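Local coordinates for protein CurH (Lyngbya majuscula, PDB 3KG7) that probably catalyses a dehydration step in curacin biosynthesis, as the double-hotdog dehydratase domain of a polyketide synthase module, at residues E256-L268 and F275-P287. Sequence-based numbering, arbitrary orientation.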
loop_
_atom_site.group_PDB
_atom_site.type_symbol
_atom_site.label_atom_id
_atom_site.label_comp_id
_atom_site.label_asym_id
_atom_site.label_seq_id
_atom_site.Cartn_x
_atom_site.Cartn_y
_atom_site.Cartn_z
ATOM N N GLU C 256 41.366 -5.591 -6.630
ATOM C CA GLU C 256 41.817 -6.969 -6.756
ATOM C C GLU C 256 41.342 -7.797 -5.570
ATOM O O GLU C 256 40.610 -8.776 -5.742
ATOM C CB GLU C 256 43.346 -7.025 -6.871
ATOM C CG GLU C 256 43.945 -6.126 -7.956
ATOM C CD GLU C 256 44.055 -6.809 -9.310
ATOM O OE1 GLU C 256 45.189 -6.866 -9.845
ATOM O OE2 GLU C 256 43.017 -7.288 -9.840
ATOM N N GLN C 257 41.755 -7.381 -4.369
ATOM C CA GLN C 257 41.485 -8.110 -3.125
ATOM C C GLN C 257 39.977 -8.239 -2.834
ATOM O O GLN C 257 39.531 -9.253 -2.287
ATOM C CB GLN C 257 42.208 -7.443 -1.946
ATOM C CG GLN C 257 43.616 -6.907 -2.263
ATOM C CD GLN C 257 44.712 -7.994 -2.264
ATOM O OE1 GLN C 257 44.584 -9.013 -1.553
ATOM N NE2 GLN C 257 45.824 -7.760 -3.058
ATOM N N LEU C 258 39.207 -7.215 -3.206
ATOM C CA LEU C 258 37.743 -7.244 -3.076
ATOM C C LEU C 258 37.029 -7.433 -4.424
ATOM O O LEU C 258 35.795 -7.390 -4.496
ATOM C CB LEU C 258 37.225 -6.001 -2.335
ATOM C CG LEU C 258 37.322 -6.051 -0.794
ATOM C CD1 LEU C 258 37.584 -4.664 -0.195
ATOM C CD2 LEU C 258 36.073 -6.704 -0.171
ATOM N N GLN C 259 37.827 -7.631 -5.476
ATOM C CA GLN C 259 37.378 -8.118 -6.794
ATOM C C GLN C 259 36.155 -7.414 -7.398
ATOM O O GLN C 259 35.062 -7.986 -7.455
ATOM C CB GLN C 259 37.163 -9.640 -6.749
ATOM C CG GLN C 259 37.256 -10.346 -8.106
ATOM C CD GLN C 259 38.673 -10.403 -8.668
ATOM O OE1 GLN C 259 39.659 -10.336 -7.930
ATOM N NE2 GLN C 259 38.776 -10.533 -9.986
ATOM N N THR C 260 36.356 -6.178 -7.850
ATOM C CA THR C 260 35.307 -5.374 -8.485
ATOM C C THR C 260 35.925 -4.451 -9.527
ATOM O O THR C 260 37.039 -3.960 -9.337
ATOM C CB THR C 260 34.567 -4.470 -7.465
ATOM O OG1 THR C 260 35.497 -3.567 -6.840
ATOM C CG2 THR C 260 33.855 -5.287 -6.393
ATOM N N ARG C 261 35.213 -4.216 -10.627
ATOM C CA ARG C 261 35.596 -3.168 -11.581
ATOM C C ARG C 261 34.631 -2.004 -11.432
ATOM O O ARG C 261 33.418 -2.211 -11.438
ATOM C CB ARG C 261 35.551 -3.668 -13.026
ATOM C CG ARG C 261 36.512 -4.782 -13.358
ATOM C CD ARG C 261 36.464 -5.087 -14.840
ATOM N NE ARG C 261 37.275 -4.154 -15.619
ATOM C CZ ARG C 261 38.535 -4.378 -15.991
ATOM N NH1 ARG C 261 39.149 -5.507 -15.662
ATOM N NH2 ARG C 261 39.189 -3.467 -16.698
ATOM N N SER C 262 35.157 -0.788 -11.298
ATOM C CA SER C 262 34.307 0.396 -11.128
ATOM C C SER C 262 34.667 1.502 -12.106
ATOM O O SER C 262 35.840 1.668 -12.460
ATOM C CB SER C 262 34.404 0.939 -9.703
ATOM O OG SER C 262 34.559 -0.105 -8.760
ATOM N N TYR C 263 33.657 2.265 -12.529
ATOM C CA TYR C 263 33.874 3.391 -13.446
ATOM C C TYR C 263 32.813 4.493 -13.378
ATOM O O TYR C 263 31.830 4.387 -12.645
ATOM C CB TYR C 263 34.113 2.918 -14.900
ATOM C CG TYR C 263 33.078 1.973 -15.482
ATOM C CD1 TYR C 263 33.103 0.604 -15.188
ATOM C CD2 TYR C 263 32.096 2.440 -16.358
ATOM C CE1 TYR C 263 32.154 -0.272 -15.731
ATOM C CE2 TYR C 263 31.144 1.571 -16.909
ATOM C CZ TYR C 263 31.178 0.219 -16.591
ATOM O OH TYR C 263 30.240 -0.635 -17.129
ATOM N N ASP C 264 33.043 5.557 -14.145
ATOM C CA ASP C 264 32.177 6.738 -14.162
ATOM C C ASP C 264 31.651 7.017 -15.558
ATOM O O ASP C 264 32.354 6.806 -16.549
ATOM C CB ASP C 264 32.952 7.961 -13.664
ATOM C CG ASP C 264 33.476 7.775 -12.268
ATOM O OD1 ASP C 264 32.708 7.294 -11.406
ATOM O OD2 ASP C 264 34.661 8.095 -12.039
ATOM N N ILE C 265 30.415 7.495 -15.641
ATOM C CA ILE C 265 29.829 7.827 -16.931
ATOM C C ILE C 265 29.177 9.194 -16.873
ATOM O O ILE C 265 28.382 9.476 -15.974
ATOM C CB ILE C 265 28.779 6.777 -17.392
ATOM C CG1 ILE C 265 29.408 5.386 -17.510
ATOM C CG2 ILE C 265 28.177 7.175 -18.736
ATOM C CD1 ILE C 265 28.592 4.307 -16.891
ATOM N N GLN C 266 29.520 10.038 -17.841
ATOM C CA GLN C 266 28.885 11.345 -17.999
ATOM C C GLN C 266 27.832 11.277 -19.100
ATOM O O GLN C 266 28.103 10.808 -20.205
ATOM C CB GLN C 266 29.912 12.431 -18.335
ATOM C CG GLN C 266 31.253 12.312 -17.605
ATOM C CD GLN C 266 31.179 12.593 -16.105
ATOM O OE1 GLN C 266 32.077 12.205 -15.354
ATOM N NE2 GLN C 266 30.118 13.268 -15.666
ATOM N N LEU C 267 26.626 11.736 -18.788
ATOM C CA LEU C 267 25.566 11.823 -19.786
ATOM C C LEU C 267 25.587 13.203 -20.432
ATOM O O LEU C 267 25.467 14.222 -19.743
ATOM C CB LEU C 267 24.196 11.524 -19.169
ATOM C CG LEU C 267 23.815 10.061 -18.917
ATOM C CD1 LEU C 267 24.542 9.473 -17.710
ATOM C CD2 LEU C 267 22.300 9.943 -18.745
ATOM N N LEU C 268 25.766 13.225 -21.752
ATOM C CA LEU C 268 25.859 14.465 -22.525
ATOM C C LEU C 268 24.736 14.540 -23.547
ATOM O O LEU C 268 24.458 13.554 -24.230
ATOM C CB LEU C 268 27.197 14.537 -23.261
ATOM C CG LEU C 268 28.522 14.411 -22.502
ATOM C CD1 LEU C 268 29.577 13.863 -23.429
ATOM C CD2 LEU C 268 28.968 15.742 -21.922
ATOM N N PHE C 275 24.199 16.546 -18.511
ATOM C CA PHE C 275 22.891 16.681 -17.866
ATOM C C PHE C 275 22.614 15.552 -16.868
ATOM O O PHE C 275 21.570 15.529 -16.215
ATOM C CB PHE C 275 21.775 16.801 -18.914
ATOM C CG PHE C 275 21.531 15.542 -19.693
ATOM C CD1 PHE C 275 22.441 15.115 -20.665
ATOM C CD2 PHE C 275 20.390 14.781 -19.458
ATOM C CE1 PHE C 275 22.225 13.949 -21.384
ATOM C CE2 PHE C 275 20.163 13.608 -20.173
ATOM C CZ PHE C 275 21.083 13.192 -21.142
ATOM N N GLY C 276 23.555 14.623 -16.752
ATOM C CA GLY C 276 23.471 13.561 -15.764
ATOM C C GLY C 276 24.783 12.818 -15.652
ATOM O O GLY C 276 25.630 12.908 -16.545
ATOM N N ARG C 277 24.968 12.097 -14.550
ATOM C CA ARG C 277 26.172 11.282 -14.385
ATOM C C ARG C 277 25.948 10.087 -13.477
ATOM O O ARG C 277 25.049 10.093 -12.633
ATOM C CB ARG C 277 27.359 12.120 -13.891
ATOM C CG ARG C 277 27.223 12.661 -12.474
ATOM C CD ARG C 277 28.448 13.472 -12.083
ATOM N NE ARG C 277 29.686 12.732 -12.342
ATOM C CZ ARG C 277 30.895 13.286 -12.429
ATOM N NH1 ARG C 277 31.049 14.598 -12.282
ATOM N NH2 ARG C 277 31.955 12.522 -12.668
ATOM N N ILE C 278 26.768 9.060 -13.683
ATOM C CA ILE C 278 26.771 7.860 -12.861
ATOM C C ILE C 278 28.179 7.709 -12.298
ATOM O O ILE C 278 29.140 7.535 -13.056
ATOM C CB ILE C 278 26.395 6.598 -13.690
ATOM C CG1 ILE C 278 25.056 6.804 -14.409
ATOM C CG2 ILE C 278 26.349 5.340 -12.805
ATOM C CD1 ILE C 278 24.896 5.991 -15.650
ATOM N N ASN C 279 28.300 7.800 -10.975
ATOM C CA ASN C 279 29.592 7.667 -10.298
ATOM C C ASN C 279 29.751 6.358 -9.539
ATOM O O ASN C 279 28.845 5.913 -8.835
ATOM C CB ASN C 279 29.854 8.840 -9.350
ATOM C CG ASN C 279 29.907 10.166 -10.067
ATOM O OD1 ASN C 279 30.805 10.414 -10.871
ATOM N ND2 ASN C 279 28.942 11.034 -9.775
ATOM N N GLY C 280 30.924 5.755 -9.685
ATOM C CA GLY C 280 31.253 4.531 -8.971
ATOM C C GLY C 280 30.431 3.329 -9.386
ATOM O O GLY C 280 30.124 2.477 -8.552
ATOM N N PHE C 281 30.079 3.268 -10.673
ATOM C CA PHE C 281 29.347 2.129 -11.236
ATOM C C PHE C 281 30.195 0.867 -11.134
ATOM O O PHE C 281 31.163 0.695 -11.881
ATOM C CB PHE C 281 28.942 2.391 -12.697
ATOM C CG PHE C 281 28.110 1.285 -13.309
ATOM C CD1 PHE C 281 28.673 0.387 -14.214
ATOM C CD2 PHE C 281 26.760 1.137 -12.977
ATOM C CE1 PHE C 281 27.901 -0.649 -14.780
ATOM C CE2 PHE C 281 25.986 0.107 -13.544
ATOM C CZ PHE C 281 26.559 -0.783 -14.445
ATOM N N THR C 282 29.825 -0.012 -10.207
ATOM C CA THR C 282 30.647 -1.175 -9.891
ATOM C C THR C 282 30.019 -2.488 -10.368
ATOM O O THR C 282 28.851 -2.778 -10.079
ATOM C CB THR C 282 30.948 -1.240 -8.381
ATOM O OG1 THR C 282 31.393 0.044 -7.923
ATOM C CG2 THR C 282 32.023 -2.276 -8.091
ATOM N N VAL C 283 30.797 -3.266 -11.113
ATOM C CA VAL C 283 30.385 -4.608 -11.509
ATOM C C VAL C 283 31.207 -5.648 -10.748
ATOM O O VAL C 283 32.346 -5.389 -10.368
ATOM C CB VAL C 283 30.491 -4.833 -13.043
ATOM C CG1 VAL C 283 29.464 -3.973 -13.782
ATOM C CG2 VAL C 283 31.909 -4.551 -13.551
ATOM N N LYS C 284 30.615 -6.811 -10.505
ATOM C CA LYS C 284 31.327 -7.909 -9.857
ATOM C C LYS C 284 31.014 -9.226 -10.564
ATOM O O LYS C 284 29.901 -9.423 -11.068
ATOM C CB LYS C 284 30.973 -7.987 -8.367
ATOM C CG LYS C 284 31.874 -8.914 -7.547
ATOM C CD LYS C 284 31.425 -9.013 -6.093
ATOM C CE LYS C 284 30.217 -9.928 -5.931
ATOM N NZ LYS C 284 29.891 -10.172 -4.500
ATOM N N ARG C 285 32.002 -10.117 -10.606
ATOM C CA ARG C 285 31.839 -11.436 -11.215
ATOM C C ARG C 285 30.703 -12.216 -10.546
ATOM O O ARG C 285 30.636 -12.310 -9.317
ATOM C CB ARG C 285 33.147 -12.224 -11.133
ATOM C CG ARG C 285 34.322 -11.573 -11.851
ATOM C CD ARG C 285 34.427 -11.997 -13.318
ATOM N NE ARG C 285 34.830 -13.398 -13.477
ATOM C CZ ARG C 285 35.473 -13.892 -14.534
ATOM N NH1 ARG C 285 35.819 -13.108 -15.548
ATOM N NH2 ARG C 285 35.779 -15.181 -14.574
ATOM N N ALA C 286 29.800 -12.753 -11.361
ATOM C CA ALA C 286 28.673 -13.522 -10.852
ATOM C C ALA C 286 28.401 -14.738 -11.733
ATOM O O ALA C 286 27.741 -14.622 -12.769
ATOM C CB ALA C 286 27.428 -12.638 -10.730
ATOM N N PRO C 287 28.929 -15.909 -11.332
ATOM C CA PRO C 287 28.659 -17.155 -12.056
ATOM C C PRO C 287 27.186 -17.547 -11.958
ATOM O O PRO C 287 26.521 -17.213 -10.976
ATOM C CB PRO C 287 29.552 -18.181 -11.353
ATOM C CG PRO C 287 29.823 -17.606 -10.011
ATOM C CD PRO C 287 29.822 -16.119 -10.177
#
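T282 OG1 is held from two directions: it donates to G280 O, two residues back in its own chain segment, at 2.8 Å and receives a weak bond from S262 OG across the hairpin. S262 and T282 form a non-hydrogen-bonded pair of the antiparallel ladder joining strands 260-268 and 274-286. At the corner, G280 and F281 both face Y263; the register shifts by one at this G1 beta bulge, whose first position, G280, has positive phi. D264 OD1 accepts the G280 N-H at 2.9 Å, nearly straight at 167°.

On the other face, F281 turns its ring edge toward the face of Y263, an offset edge-to-face pair with planes 70° apart; with CG anti to the backbone N (chi1 -176°), F281 lies alongside the tyrosine. Y263 OH meets that edge and bonds T209 O. Farther along, L267 CD1 packs on I278 CD1 at 4.1 Å, and L267 CB sits over the F275 ring.

Beside D264, Q266 sets its amide steeply over the R277 guanidinium, NE2 3.3 Å from CZ. R277 NH2 lies 5.2 Å from D264 OD2, opposite charges not in contact. Shortening R277 to alanine is likely to leave the Q266 amide without the guanidinium it stands against and D264 without this nearby charge. Chemistry thus divides the hairpin: mostly apolar and aromatic packing on the Y263 face, where R261 reaches D214, and polar side chains on the S262 face.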